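Long-range contacts in DUF4973 domain-containing protein (Bacteroides thetaiotaomicron, PDB 4QNI), which is of unknown function but, as a two-domain protein of a gut Bacteroides, probably serves as an auxiliary nutrient-binding protein: residues A[73-77]-A[159-163]; A[91-97]-A[134-139]; A[167-172]-A[210-216]; A[283-289]-A[314-320]. One frame throughout, in Å; residues are numbered along the deposited sequence.

Interaction 1 (A[73-77]-A[159-163]); sequences DADTL and AKAIL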
# COMPACT_ATOMS: atom_id res chain seq x y z
N ASP A 73 -20.24 -4.53 -22.97
CA ASP A 73 -19.48 -5.59 -22.30
C ASP A 73 -20.27 -6.11 -21.08
O ASP A 73 -19.87 -5.90 -19.93
CB ASP A 73 -18.08 -5.07 -21.91
CG ASP A 73 -17.11 -6.14 -21.42
OD1 ASP A 73 -17.50 -7.35 -21.38
OD2 ASP A 73 -15.99 -5.78 -21.04
N ALA A 74 -21.36 -6.82 -21.33
CA ALA A 74 -22.21 -7.41 -20.29
C ALA A 74 -21.44 -8.49 -19.49
O ALA A 74 -21.68 -8.65 -18.30
CB ALA A 74 -23.47 -7.99 -20.91
N ASP A 75 -20.45 -9.14 -20.13
CA ASP A 75 -19.61 -10.19 -19.52
C ASP A 75 -18.85 -9.70 -18.33
O ASP A 75 -18.97 -10.30 -17.28
CB ASP A 75 -18.62 -10.79 -20.53
CG ASP A 75 -19.22 -11.77 -21.51
OD1 ASP A 75 -20.10 -12.56 -21.10
OD2 ASP A 75 -18.77 -11.78 -22.68
N THR A 76 -18.08 -8.61 -18.48
CA THR A 76 -17.30 -8.03 -17.38
C THR A 76 -18.24 -7.59 -16.24
O THR A 76 -17.91 -7.79 -15.07
CB THR A 76 -16.44 -6.87 -17.91
OG1 THR A 76 -15.61 -7.38 -18.96
CG2 THR A 76 -15.55 -6.25 -16.84
N LEU A 77 -19.40 -7.01 -16.57
CA LEU A 77 -20.37 -6.60 -15.55
C LEU A 77 -20.87 -7.83 -14.80
O LEU A 77 -20.93 -7.80 -13.56
CB LEU A 77 -21.54 -5.82 -16.20
CG LEU A 77 -22.66 -5.34 -15.26
CD1 LEU A 77 -22.11 -4.54 -14.09
CD2 LEU A 77 -23.68 -4.52 -16.02
N ALA A 159 -8.70 -1.22 -20.91
CA ALA A 159 -9.48 -1.39 -22.13
C ALA A 159 -10.98 -1.62 -21.84
O ALA A 159 -11.76 -1.83 -22.76
CB ALA A 159 -8.91 -2.55 -22.93
N LYS A 160 -11.37 -1.52 -20.56
CA LYS A 160 -12.75 -1.73 -20.12
C LYS A 160 -13.21 -0.62 -19.21
O LYS A 160 -12.45 -0.13 -18.39
CB LYS A 160 -12.88 -3.10 -19.42
CG LYS A 160 -13.12 -4.21 -20.44
CD LYS A 160 -12.52 -5.52 -20.03
CE LYS A 160 -12.96 -6.66 -20.91
NZ LYS A 160 -12.78 -6.39 -22.36
N ALA A 161 -14.47 -0.20 -19.38
CA ALA A 161 -15.07 0.87 -18.61
C ALA A 161 -16.47 0.44 -18.10
O ALA A 161 -17.40 0.27 -18.89
CB ALA A 161 -15.18 2.14 -19.46
N ILE A 162 -16.61 0.24 -16.77
CA ILE A 162 -17.86 -0.10 -16.12
C ILE A 162 -18.32 1.20 -15.48
O ILE A 162 -17.79 1.60 -14.45
CB ILE A 162 -17.68 -1.28 -15.13
CG1 ILE A 162 -17.04 -2.53 -15.78
CG2 ILE A 162 -18.98 -1.64 -14.43
CD1 ILE A 162 -17.59 -3.05 -17.20
N LEU A 163 -19.22 1.93 -16.19
CA LEU A 163 -19.60 3.27 -15.75
C LEU A 163 -20.91 3.33 -14.97
O LEU A 163 -21.99 3.16 -15.52
CB LEU A 163 -19.66 4.28 -16.93
CG LEU A 163 -18.54 4.22 -18.00
CD1 LEU A 163 -18.93 5.01 -19.25
CD2 LEU A 163 -17.17 4.65 -17.43
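D73 and K160 join the start of helix 74-85 to strand 160-168 of the mixed sheet beneath it, and they do so through an N-cap that is also half of an ion pair. Helix and strand lie in the N-terminal part of the protein, whose family is assigned to the E-set clan.

Polar contacts come first. D73 carries its carboxylate on a CG anti to the backbone N (chi1 -170°), which turns both oxygens back over the first turn of the helix. OD1 of D73 accepts the backbone N of T76 at 3.2 Å, a nearly straight capping bond of 168°, while D73 OD2 takes the hydroxyl OG1 of T76 at 2.7 Å. Both donors arrive from above the carboxylate plane. The same OD2 forms a rather long salt bridge to K160 NZ at 3.5 Å. The lysine chain, bent at chi2 and chi4, lies roughly at right angles to the aspartate, and its methylenes pass close to D73 OD2, CE of K160 at 3.2 Å. One oxygen thus serves a hydroxyl and an ammonium group, and the positive end of the helix dipole would probably help to stabilise the negative charge of the D73 carboxylate. An asparagine in place of D73 is likely to leave the ammonium of K160 without its ionic mate.

Apolar contacts continue the seam. I162, which also packs on V137 and P139 of the neighbouring strand, sends two branches to the helix: CG2 of I162 meets CD1 of L77 at 4.3 Å, and CD1 of I162 rests 3.8 Å from the methyl CG2 of T76.

Interaction 2 (A[91-97]-A[134-139]); sequences LYYEDMG and EKWVLP
E94 and D95 pair in parallel with W136 and V137, adding the short strand 93-95 to strand 135-142 in the mixed sheet of the N-terminal domain. The backbone ladder is brief: V137 N donates to E94 O at 2.9 Å, and M96 N to V137 O at 2.8 Å. Where the strands begin to part, a water carries the link instead, donating to Y92 O and accepting from K135 N.

Side chains tie the two segments together as well. The chain of K135, bent at chi3 (58°), swings its amino group over the face of the Y93 ring, a cation-pi contact with NZ 4.8 Å from the ring centroid. K135 NZ also donates to L91 O at 2.8 Å, in the carbonyl plane, and Y85 of the overlying helix is a further partner. V137 CG2 fills in beside Y93 CB at 3.7 Å. On the sheet face that carries E94 and W136, E94 CB lies over the six-membered ring of W136, 4.1 Å from its centroid, a CH-pi contact, while Y103 meets the indole edge-to-face. E134 CB shares the indole face covered by E94.

Beside the indole, E94 OE2 and E134 OE1 stand 4.3 Å apart with their carboxylate planes nearly perpendicular. The salt bridge from E134 to R231 would probably ease that repulsion, just as the hydrogen bonds and aromatic face round K135 probably steady its buried positive charge.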
# COMPACT_ATOMS: atom_id res chain seq x y z
N LEU A 91 -28.82 -6.65 -5.27
CA LEU A 91 -27.78 -5.64 -5.12
C LEU A 91 -26.94 -5.45 -6.37
O LEU A 91 -26.04 -4.60 -6.37
CB LEU A 91 -26.85 -6.04 -3.95
CG LEU A 91 -27.50 -6.20 -2.57
CD1 LEU A 91 -26.46 -6.51 -1.53
CD2 LEU A 91 -28.26 -4.95 -2.18
N TYR A 92 -27.16 -6.28 -7.42
CA TYR A 92 -26.35 -6.22 -8.65
C TYR A 92 -26.43 -4.88 -9.33
O TYR A 92 -27.45 -4.21 -9.23
CB TYR A 92 -26.83 -7.27 -9.65
CG TYR A 92 -26.37 -8.69 -9.44
CD1 TYR A 92 -25.73 -9.08 -8.27
CD2 TYR A 92 -26.57 -9.66 -10.42
CE1 TYR A 92 -25.29 -10.39 -8.08
CE2 TYR A 92 -26.12 -10.97 -10.25
CZ TYR A 92 -25.48 -11.33 -9.08
OH TYR A 92 -25.07 -12.62 -8.92
N TYR A 93 -25.36 -4.48 -10.04
CA TYR A 93 -25.39 -3.31 -10.91
C TYR A 93 -26.20 -3.73 -12.12
O TYR A 93 -25.99 -4.84 -12.64
CB TYR A 93 -23.98 -2.85 -11.30
CG TYR A 93 -23.15 -2.38 -10.14
CD1 TYR A 93 -23.38 -1.13 -9.56
CD2 TYR A 93 -22.12 -3.16 -9.62
CE1 TYR A 93 -22.61 -0.68 -8.49
CE2 TYR A 93 -21.34 -2.72 -8.55
CZ TYR A 93 -21.59 -1.47 -7.99
OH TYR A 93 -20.86 -1.02 -6.91
N GLU A 94 -27.18 -2.93 -12.52
CA GLU A 94 -28.03 -3.29 -13.64
C GLU A 94 -27.44 -2.76 -14.92
O GLU A 94 -26.88 -1.68 -14.97
CB GLU A 94 -29.48 -2.82 -13.46
CG GLU A 94 -30.24 -3.59 -12.39
CD GLU A 94 -30.48 -5.07 -12.62
OE1 GLU A 94 -30.80 -5.47 -13.77
OE2 GLU A 94 -30.39 -5.83 -11.63
N ASP A 95 -27.54 -3.56 -15.95
CA ASP A 95 -27.00 -3.30 -17.27
C ASP A 95 -27.86 -2.31 -18.08
O ASP A 95 -28.83 -2.69 -18.72
CB ASP A 95 -26.89 -4.65 -18.01
CG ASP A 95 -26.05 -4.61 -19.25
OD1 ASP A 95 -25.70 -3.50 -19.70
OD2 ASP A 95 -25.71 -5.70 -19.77
N MSE A 96 -27.42 -1.07 -18.10
CA MSE A 96 -28.04 0.04 -18.82
C MSE A 96 -27.97 -0.11 -20.33
O MSE A 96 -28.81 0.47 -21.02
CB MSE A 96 -27.32 1.32 -18.44
CG MSE A 96 -28.17 2.52 -18.52
SE MSE A 96 -27.04 3.97 -17.98
CE MSE A 96 -28.42 5.21 -17.64
N GLY A 97 -26.96 -0.83 -20.82
CA GLY A 97 -26.76 -1.06 -22.25
C GLY A 97 -27.41 -2.32 -22.80
O GLY A 97 -27.21 -2.65 -23.97
N GLU A 134 -32.33 0.91 -9.25
CA GLU A 134 -31.50 -0.00 -10.03
C GLU A 134 -30.17 0.67 -10.07
O GLU A 134 -30.10 1.87 -10.33
CB GLU A 134 -32.07 -0.21 -11.45
CG GLU A 134 -33.56 -0.51 -11.53
CD GLU A 134 -34.03 -1.79 -10.87
OE1 GLU A 134 -33.28 -2.79 -10.88
OE2 GLU A 134 -35.14 -1.78 -10.30
N LYS A 135 -29.11 -0.04 -9.76
CA LYS A 135 -27.78 0.61 -9.74
C LYS A 135 -27.27 0.57 -11.18
O LYS A 135 -26.44 -0.27 -11.54
CB LYS A 135 -26.88 -0.13 -8.72
CG LYS A 135 -27.42 -0.06 -7.26
CD LYS A 135 -26.92 -1.21 -6.35
CE LYS A 135 -25.41 -1.32 -6.23
NZ LYS A 135 -25.03 -2.26 -5.14
N TRP A 136 -27.87 1.42 -12.05
CA TRP A 136 -27.63 1.46 -13.49
C TRP A 136 -26.17 1.72 -13.81
O TRP A 136 -25.59 2.68 -13.33
CB TRP A 136 -28.51 2.49 -14.20
CG TRP A 136 -29.98 2.13 -14.22
CD1 TRP A 136 -30.99 2.77 -13.56
CD2 TRP A 136 -30.59 1.02 -14.91
NE1 TRP A 136 -32.19 2.17 -13.85
CE2 TRP A 136 -31.98 1.10 -14.67
CE3 TRP A 136 -30.11 0.01 -15.76
CZ2 TRP A 136 -32.89 0.18 -15.22
CZ3 TRP A 136 -31.01 -0.90 -16.31
CH2 TRP A 136 -32.38 -0.81 -16.04
N VAL A 137 -25.60 0.85 -14.63
CA VAL A 137 -24.22 0.89 -15.07
C VAL A 137 -24.18 0.70 -16.60
O VAL A 137 -24.93 -0.13 -17.13
CB VAL A 137 -23.44 -0.24 -14.31
CG1 VAL A 137 -22.30 -0.83 -15.13
CG2 VAL A 137 -22.92 0.25 -12.97
N LEU A 138 -23.27 1.42 -17.28
CA LEU A 138 -23.09 1.21 -18.70
C LEU A 138 -21.75 0.50 -18.90
O LEU A 138 -20.71 1.15 -18.71
CB LEU A 138 -23.16 2.54 -19.49
CG LEU A 138 -22.98 2.44 -21.01
CD1 LEU A 138 -24.08 1.59 -21.64
CD2 LEU A 138 -22.92 3.86 -21.64
N PRO A 139 -21.73 -0.83 -19.23
CA PRO A 139 -20.44 -1.53 -19.39
C PRO A 139 -19.93 -1.50 -20.85
O PRO A 139 -20.65 -1.90 -21.75
CB PRO A 139 -20.77 -2.95 -18.92
CG PRO A 139 -22.26 -3.15 -19.29
CD PRO A 139 -22.88 -1.75 -19.43
O HOH W 1 -29.66 -3.00 -8.88

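Interaction 3 (A[167-172]-A[210-216]); sequences PFNDYS and VIDEQTI. With EDO (1,2-ethanediol), chain I; EDO (1,2-ethanediol), chain F.
N169 thrusts its amide into the loop 211-214, and the two ends of that amide do different work. With CG placed between the backbone N and the carbonyl carbon (chi1 62°), ND2 of N169 points across the contact to D212 O at 2.7 Å; the acceptor lies almost in the amide plane, and T215 O adds a weak second bond. The oxygen turns back on its own chain: N169 OD1 accepts Y171 N at 2.9 Å, an Asx turn. The amide is therefore fixed at both ends, and a leucine at N169 would probably leave D212 O without its donor and set the turn at Y171 free to shift.

Y171 stands differently, presenting an edge. E213 O lies near the ring plane, 3.3 Å from CE2 of Y171, while D170 CB sits over the centre of one face and F239 stacks on the ring. The amide of Q214, turned 74° from this ring, donates from NE2 to the tyrosine OH at 3.0 Å; that hydroxyl is also bonded to E242 O.

Here strand 160-168 leaves the sheet of the N-terminal domain and the chain passes into the ten-stranded antiparallel sheet of the C-terminal one, meeting the turn of the hairpin 205-210/215-219. D212 shapes that turn with a second Asx turn, its OD1 accepting Q214 N and T215 OG1 from opposite faces of the carboxylate.

Beside N169, V210 CG2 touches both P167 O, at 3.2 Å, and S172 OG. A water donates to E213 O and accepts from D170 N, touching one 1,2-ethanediol.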
# COMPACT_ATOMS: atom_id res chain seq x y z
N PRO A 167 -27.14 10.56 -13.20
CA PRO A 167 -27.69 11.86 -13.62
C PRO A 167 -27.65 12.84 -12.44
O PRO A 167 -27.74 12.42 -11.28
CB PRO A 167 -29.16 11.55 -13.95
CG PRO A 167 -29.28 10.09 -13.91
CD PRO A 167 -28.21 9.56 -13.05
N PHE A 168 -27.49 14.11 -12.69
CA PHE A 168 -27.57 15.05 -11.58
C PHE A 168 -28.43 16.22 -11.95
O PHE A 168 -28.41 16.66 -13.10
CB PHE A 168 -26.19 15.51 -11.08
CG PHE A 168 -25.34 16.31 -12.04
CD1 PHE A 168 -25.44 17.70 -12.09
CD2 PHE A 168 -24.40 15.68 -12.86
CE1 PHE A 168 -24.64 18.45 -12.97
CE2 PHE A 168 -23.58 16.43 -13.71
CZ PHE A 168 -23.69 17.80 -13.75
N ASN A 169 -29.18 16.73 -10.97
CA ASN A 169 -29.95 17.95 -11.10
C ASN A 169 -29.35 18.92 -10.06
O ASN A 169 -28.27 18.62 -9.52
CB ASN A 169 -31.47 17.68 -10.93
CG ASN A 169 -31.88 17.14 -9.58
OD1 ASN A 169 -31.14 17.18 -8.60
ND2 ASN A 169 -33.07 16.56 -9.50
N ASP A 170 -29.98 20.06 -9.78
CA ASP A 170 -29.43 21.03 -8.82
C ASP A 170 -29.45 20.53 -7.37
O ASP A 170 -28.88 21.16 -6.51
CB ASP A 170 -30.20 22.38 -8.89
CG ASP A 170 -30.11 23.13 -10.21
OD1 ASP A 170 -29.13 22.90 -10.95
OD2 ASP A 170 -30.98 23.97 -10.48
N TYR A 171 -30.09 19.41 -7.09
CA TYR A 171 -30.37 18.98 -5.73
C TYR A 171 -29.91 17.59 -5.40
O TYR A 171 -30.27 17.08 -4.33
CB TYR A 171 -31.92 19.01 -5.54
CG TYR A 171 -32.59 20.22 -6.15
CD1 TYR A 171 -32.51 21.47 -5.55
CD2 TYR A 171 -33.25 20.12 -7.38
CE1 TYR A 171 -33.07 22.61 -6.15
CE2 TYR A 171 -33.85 21.24 -7.97
CZ TYR A 171 -33.74 22.48 -7.36
OH TYR A 171 -34.31 23.57 -7.98
N SER A 172 -29.16 16.95 -6.30
CA SER A 172 -28.76 15.57 -6.09
C SER A 172 -27.28 15.42 -5.78
O SER A 172 -26.45 16.24 -6.14
CB SER A 172 -29.14 14.73 -7.31
OG SER A 172 -28.43 15.20 -8.44
N VAL A 210 -31.55 11.35 -8.58
CA VAL A 210 -32.43 12.11 -9.49
C VAL A 210 -33.68 11.31 -9.90
O VAL A 210 -33.61 10.10 -10.17
CB VAL A 210 -31.65 12.56 -10.75
CG1 VAL A 210 -32.57 13.19 -11.78
CG2 VAL A 210 -30.58 13.54 -10.37
N ILE A 211 -34.83 12.02 -9.96
CA ILE A 211 -36.11 11.54 -10.49
C ILE A 211 -36.35 12.35 -11.76
O ILE A 211 -36.50 11.79 -12.85
CB ILE A 211 -37.29 11.57 -9.49
CG1 ILE A 211 -37.09 10.43 -8.46
CG2 ILE A 211 -38.64 11.42 -10.24
CD1 ILE A 211 -38.18 10.32 -7.37
N ASP A 212 -36.37 13.67 -11.61
CA ASP A 212 -36.44 14.63 -12.71
C ASP A 212 -35.65 15.89 -12.29
O ASP A 212 -34.84 15.81 -11.35
CB ASP A 212 -37.89 14.91 -13.13
CG ASP A 212 -38.82 15.46 -12.06
OD1 ASP A 212 -38.31 16.14 -11.12
OD2 ASP A 212 -40.05 15.28 -12.20
N GLU A 213 -35.85 17.03 -12.97
CA GLU A 213 -35.12 18.28 -12.68
C GLU A 213 -35.36 18.86 -11.29
O GLU A 213 -34.48 19.56 -10.77
CB GLU A 213 -35.49 19.37 -13.68
CG GLU A 213 -34.97 19.14 -15.07
CD GLU A 213 -35.37 20.20 -16.08
OE1 GLU A 213 -36.13 21.14 -15.73
OE2 GLU A 213 -34.90 20.11 -17.23
N GLN A 214 -36.55 18.64 -10.73
CA GLN A 214 -36.95 19.26 -9.45
C GLN A 214 -37.27 18.23 -8.38
O GLN A 214 -37.87 18.57 -7.35
CB GLN A 214 -38.21 20.14 -9.68
CG GLN A 214 -37.97 21.35 -10.58
CD GLN A 214 -36.96 22.32 -9.99
OE1 GLN A 214 -36.08 22.82 -10.70
NE2 GLN A 214 -37.06 22.60 -8.67
N THR A 215 -36.89 16.97 -8.64
CA THR A 215 -37.21 15.88 -7.73
C THR A 215 -36.05 14.92 -7.60
O THR A 215 -35.44 14.51 -8.58
CB THR A 215 -38.48 15.11 -8.20
OG1 THR A 215 -39.43 15.99 -8.81
CG2 THR A 215 -39.16 14.33 -7.09
N ILE A 216 -35.84 14.50 -6.37
CA ILE A 216 -34.88 13.45 -6.03
C ILE A 216 -35.63 12.43 -5.19
O ILE A 216 -36.79 12.67 -4.79
CB ILE A 216 -33.63 14.03 -5.25
CG1 ILE A 216 -34.01 14.65 -3.88
CG2 ILE A 216 -32.81 15.01 -6.10
CD1 ILE A 216 -32.75 14.93 -2.91
C1 EDO I . -31.02 19.89 -15.15
O1 EDO I . -31.88 20.01 -14.03
C2 EDO I . -29.84 18.91 -14.91
O2 EDO I . -28.75 19.55 -14.23
C1 EDO F . -26.71 23.74 -7.19
O1 EDO F . -26.39 23.05 -5.99
C2 EDO F . -25.49 23.72 -8.15
O2 EDO F . -25.80 24.43 -9.36
O HOH W 2 -28.81 10.59 -9.41
O HOH W 3 -32.42 21.02 -11.22
O HOH W 4 -33.60 23.82 -10.81

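Interaction 4 (A[283-289]-A[314-320]); sequences EHRYVII and LTLSRDI. With EDO (1,2-ethanediol), chain F; EDO (1,2-ethanediol), chain J.
H284 faces D319 across a beta hairpin, strands 282-298 and 306-321, whose antiparallel ladder forms two adjacent inner strands of the C-terminal domain's ten-stranded sheet. Backbone bonds join E283 with I320, R285 with R318, V287 with L316 and I289 with L314, and the side chains decide what each face does.

On the face of H284, ND1 of the imidazole donates to D319 OD1, its plane turned 80° from the carboxylate. The modelled separation is so short that its exact length is doubtful. NE2 of H284 is held by D276.

The opposite face is apolar at one end, where I289 CD1 meets L314 CD1 at 3.9 Å, and charged at the other. R285 bends twice, at chi2 (-123°) and chi3 (-94°), folding its guanidinium flat over I320 CG1. Its NH1 pairs with E283 OE1 at 2.6 Å, on an extended glutamate chain; NH2 of R285 reaches E327 and gives a bond to O2 of a 1,2-ethanediol at 3.0 Å. R318 instead runs straight to CD and turns at chi3 toward N169 and S172. Back on the histidine's face, the Y286 ring leans on S317, CE1 of Y286 lying 3.6 Å from S317 CB.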
# COMPACT_ATOMS: atom_id res chain seq x y z
N GLU A 283 -15.82 27.56 -5.61
CA GLU A 283 -17.07 27.94 -4.98
C GLU A 283 -17.74 26.70 -4.37
O GLU A 283 -17.88 25.68 -5.03
CB GLU A 283 -17.96 28.61 -6.05
CG GLU A 283 -19.41 28.86 -5.65
CD GLU A 283 -20.27 29.39 -6.79
OE1 GLU A 283 -20.16 28.88 -7.92
OE2 GLU A 283 -21.06 30.33 -6.54
N HIS A 284 -18.12 26.81 -3.09
CA HIS A 284 -18.87 25.78 -2.38
C HIS A 284 -20.34 26.14 -2.48
O HIS A 284 -20.73 27.21 -1.99
CB HIS A 284 -18.43 25.70 -0.90
CG HIS A 284 -16.97 25.46 -0.69
ND1 HIS A 284 -16.39 24.23 -0.96
CD2 HIS A 284 -16.02 26.29 -0.21
CE1 HIS A 284 -15.12 24.36 -0.66
NE2 HIS A 284 -14.85 25.57 -0.20
N ARG A 285 -21.13 25.31 -3.17
CA ARG A 285 -22.58 25.53 -3.30
C ARG A 285 -23.26 24.58 -2.37
O ARG A 285 -22.87 23.41 -2.27
CB ARG A 285 -23.08 25.39 -4.74
CG ARG A 285 -22.57 26.49 -5.66
CD ARG A 285 -23.68 27.26 -6.34
NE ARG A 285 -23.99 26.72 -7.67
CZ ARG A 285 -23.42 27.13 -8.80
NH1 ARG A 285 -22.52 28.10 -8.79
NH2 ARG A 285 -23.77 26.58 -9.96
N TYR A 286 -24.25 25.06 -1.66
CA TYR A 286 -24.96 24.26 -0.68
C TYR A 286 -26.42 24.18 -0.95
O TYR A 286 -27.04 25.17 -1.33
CB TYR A 286 -24.75 24.85 0.73
CG TYR A 286 -23.30 24.94 1.13
CD1 TYR A 286 -22.59 23.80 1.51
CD2 TYR A 286 -22.62 26.15 1.13
CE1 TYR A 286 -21.26 23.87 1.91
CE2 TYR A 286 -21.28 26.24 1.51
CZ TYR A 286 -20.61 25.10 1.91
OH TYR A 286 -19.29 25.15 2.29
N VAL A 287 -27.00 22.99 -0.74
CA VAL A 287 -28.44 22.81 -0.79
C VAL A 287 -28.80 22.45 0.64
O VAL A 287 -28.35 21.41 1.12
CB VAL A 287 -28.96 21.80 -1.84
CG1 VAL A 287 -30.48 21.67 -1.75
CG2 VAL A 287 -28.53 22.20 -3.25
N ILE A 288 -29.54 23.31 1.35
CA ILE A 288 -29.91 22.99 2.73
C ILE A 288 -31.40 22.66 2.79
O ILE A 288 -32.21 23.48 2.40
CB ILE A 288 -29.54 24.17 3.66
CG1 ILE A 288 -27.99 24.36 3.67
CG2 ILE A 288 -30.10 23.99 5.09
CD1 ILE A 288 -27.52 25.60 4.33
N ILE A 289 -31.76 21.47 3.28
CA ILE A 289 -33.20 21.12 3.41
C ILE A 289 -33.51 21.09 4.88
O ILE A 289 -32.92 20.31 5.61
CB ILE A 289 -33.63 19.80 2.70
CG1 ILE A 289 -33.16 19.75 1.22
CG2 ILE A 289 -35.16 19.55 2.82
CD1 ILE A 289 -33.22 18.32 0.62
N LEU A 314 -30.84 18.21 6.06
CA LEU A 314 -30.01 17.62 5.02
C LEU A 314 -29.17 18.73 4.42
O LEU A 314 -29.70 19.81 4.16
CB LEU A 314 -30.88 16.99 3.93
CG LEU A 314 -31.55 15.67 4.23
CD1 LEU A 314 -32.64 15.39 3.20
CD2 LEU A 314 -30.52 14.54 4.24
N THR A 315 -27.88 18.49 4.21
CA THR A 315 -26.99 19.48 3.60
C THR A 315 -26.16 18.80 2.54
O THR A 315 -25.43 17.84 2.83
CB THR A 315 -26.09 20.20 4.64
OG1 THR A 315 -26.88 20.71 5.71
CG2 THR A 315 -25.25 21.35 4.01
N LEU A 316 -26.26 19.32 1.32
CA LEU A 316 -25.49 18.91 0.19
C LEU A 316 -24.51 20.00 -0.16
O LEU A 316 -24.92 21.14 -0.32
CB LEU A 316 -26.40 18.64 -1.01
CG LEU A 316 -25.70 18.28 -2.34
CD1 LEU A 316 -25.07 16.91 -2.27
CD2 LEU A 316 -26.67 18.44 -3.55
N SER A 317 -23.23 19.66 -0.30
CA SER A 317 -22.19 20.60 -0.76
C SER A 317 -21.68 20.15 -2.14
O SER A 317 -21.54 18.97 -2.42
CB SER A 317 -21.05 20.70 0.25
OG SER A 317 -20.46 19.43 0.49
N ARG A 318 -21.45 21.10 -3.01
CA ARG A 318 -20.98 20.85 -4.35
C ARG A 318 -19.89 21.86 -4.64
O ARG A 318 -20.11 23.06 -4.47
CB ARG A 318 -22.15 20.95 -5.34
CG ARG A 318 -21.81 20.47 -6.71
CD ARG A 318 -22.98 20.56 -7.67
NE ARG A 318 -23.95 19.49 -7.49
CZ ARG A 318 -25.04 19.35 -8.25
NH1 ARG A 318 -25.26 20.20 -9.26
NH2 ARG A 318 -25.91 18.38 -8.01
N ASP A 319 -18.72 21.40 -5.05
CA ASP A 319 -17.62 22.30 -5.32
C ASP A 319 -17.56 22.59 -6.77
O ASP A 319 -17.49 21.68 -7.59
CB ASP A 319 -16.29 21.74 -4.80
CG ASP A 319 -16.34 21.48 -3.31
OD1 ASP A 319 -16.79 22.39 -2.56
OD2 ASP A 319 -16.06 20.34 -2.90
N ILE A 320 -17.62 23.89 -7.09
CA ILE A 320 -17.60 24.42 -8.44
C ILE A 320 -16.30 25.15 -8.64
O ILE A 320 -16.04 26.15 -7.97
CB ILE A 320 -18.83 25.34 -8.71
CG1 ILE A 320 -20.19 24.78 -8.16
CG2 ILE A 320 -18.91 25.79 -10.17
CD1 ILE A 320 -20.75 23.53 -8.76
C1 EDO F . -26.71 23.74 -7.19
O1 EDO F . -26.39 23.05 -5.99
C2 EDO F . -25.49 23.72 -8.15
O2 EDO F . -25.80 24.43 -9.36
C1 EDO J . -21.99 14.04 -4.74
O1 EDO J . -20.72 13.38 -4.85
C2 EDO J . -21.96 15.25 -3.74
O2 EDO J . -21.56 16.53 -4.33

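Overall arrangement
The four contacts trace the chain from one domain to the other. Interaction 2 is nested inside the loop closed by interaction 1, and they share a sheet: L163 O lies 2.8 Å from L138 N, and D73 N lies 2.9 Å from P139 O. Strand 160-168 then carries the chain from interaction 1 to interaction 3, with centres 26 Å apart. Interaction 3 adjoins interaction 4 through R318, whose NH2 lies 2.8 Å from N169 O and 2.9 Å from S172 O; one 1,2-ethanediol, probably from the crystallisation liquor, touches both interactions. Interactions 1 and 4, about 17 Å apart at their nearest atoms, lie on opposite sides of the chain's centre.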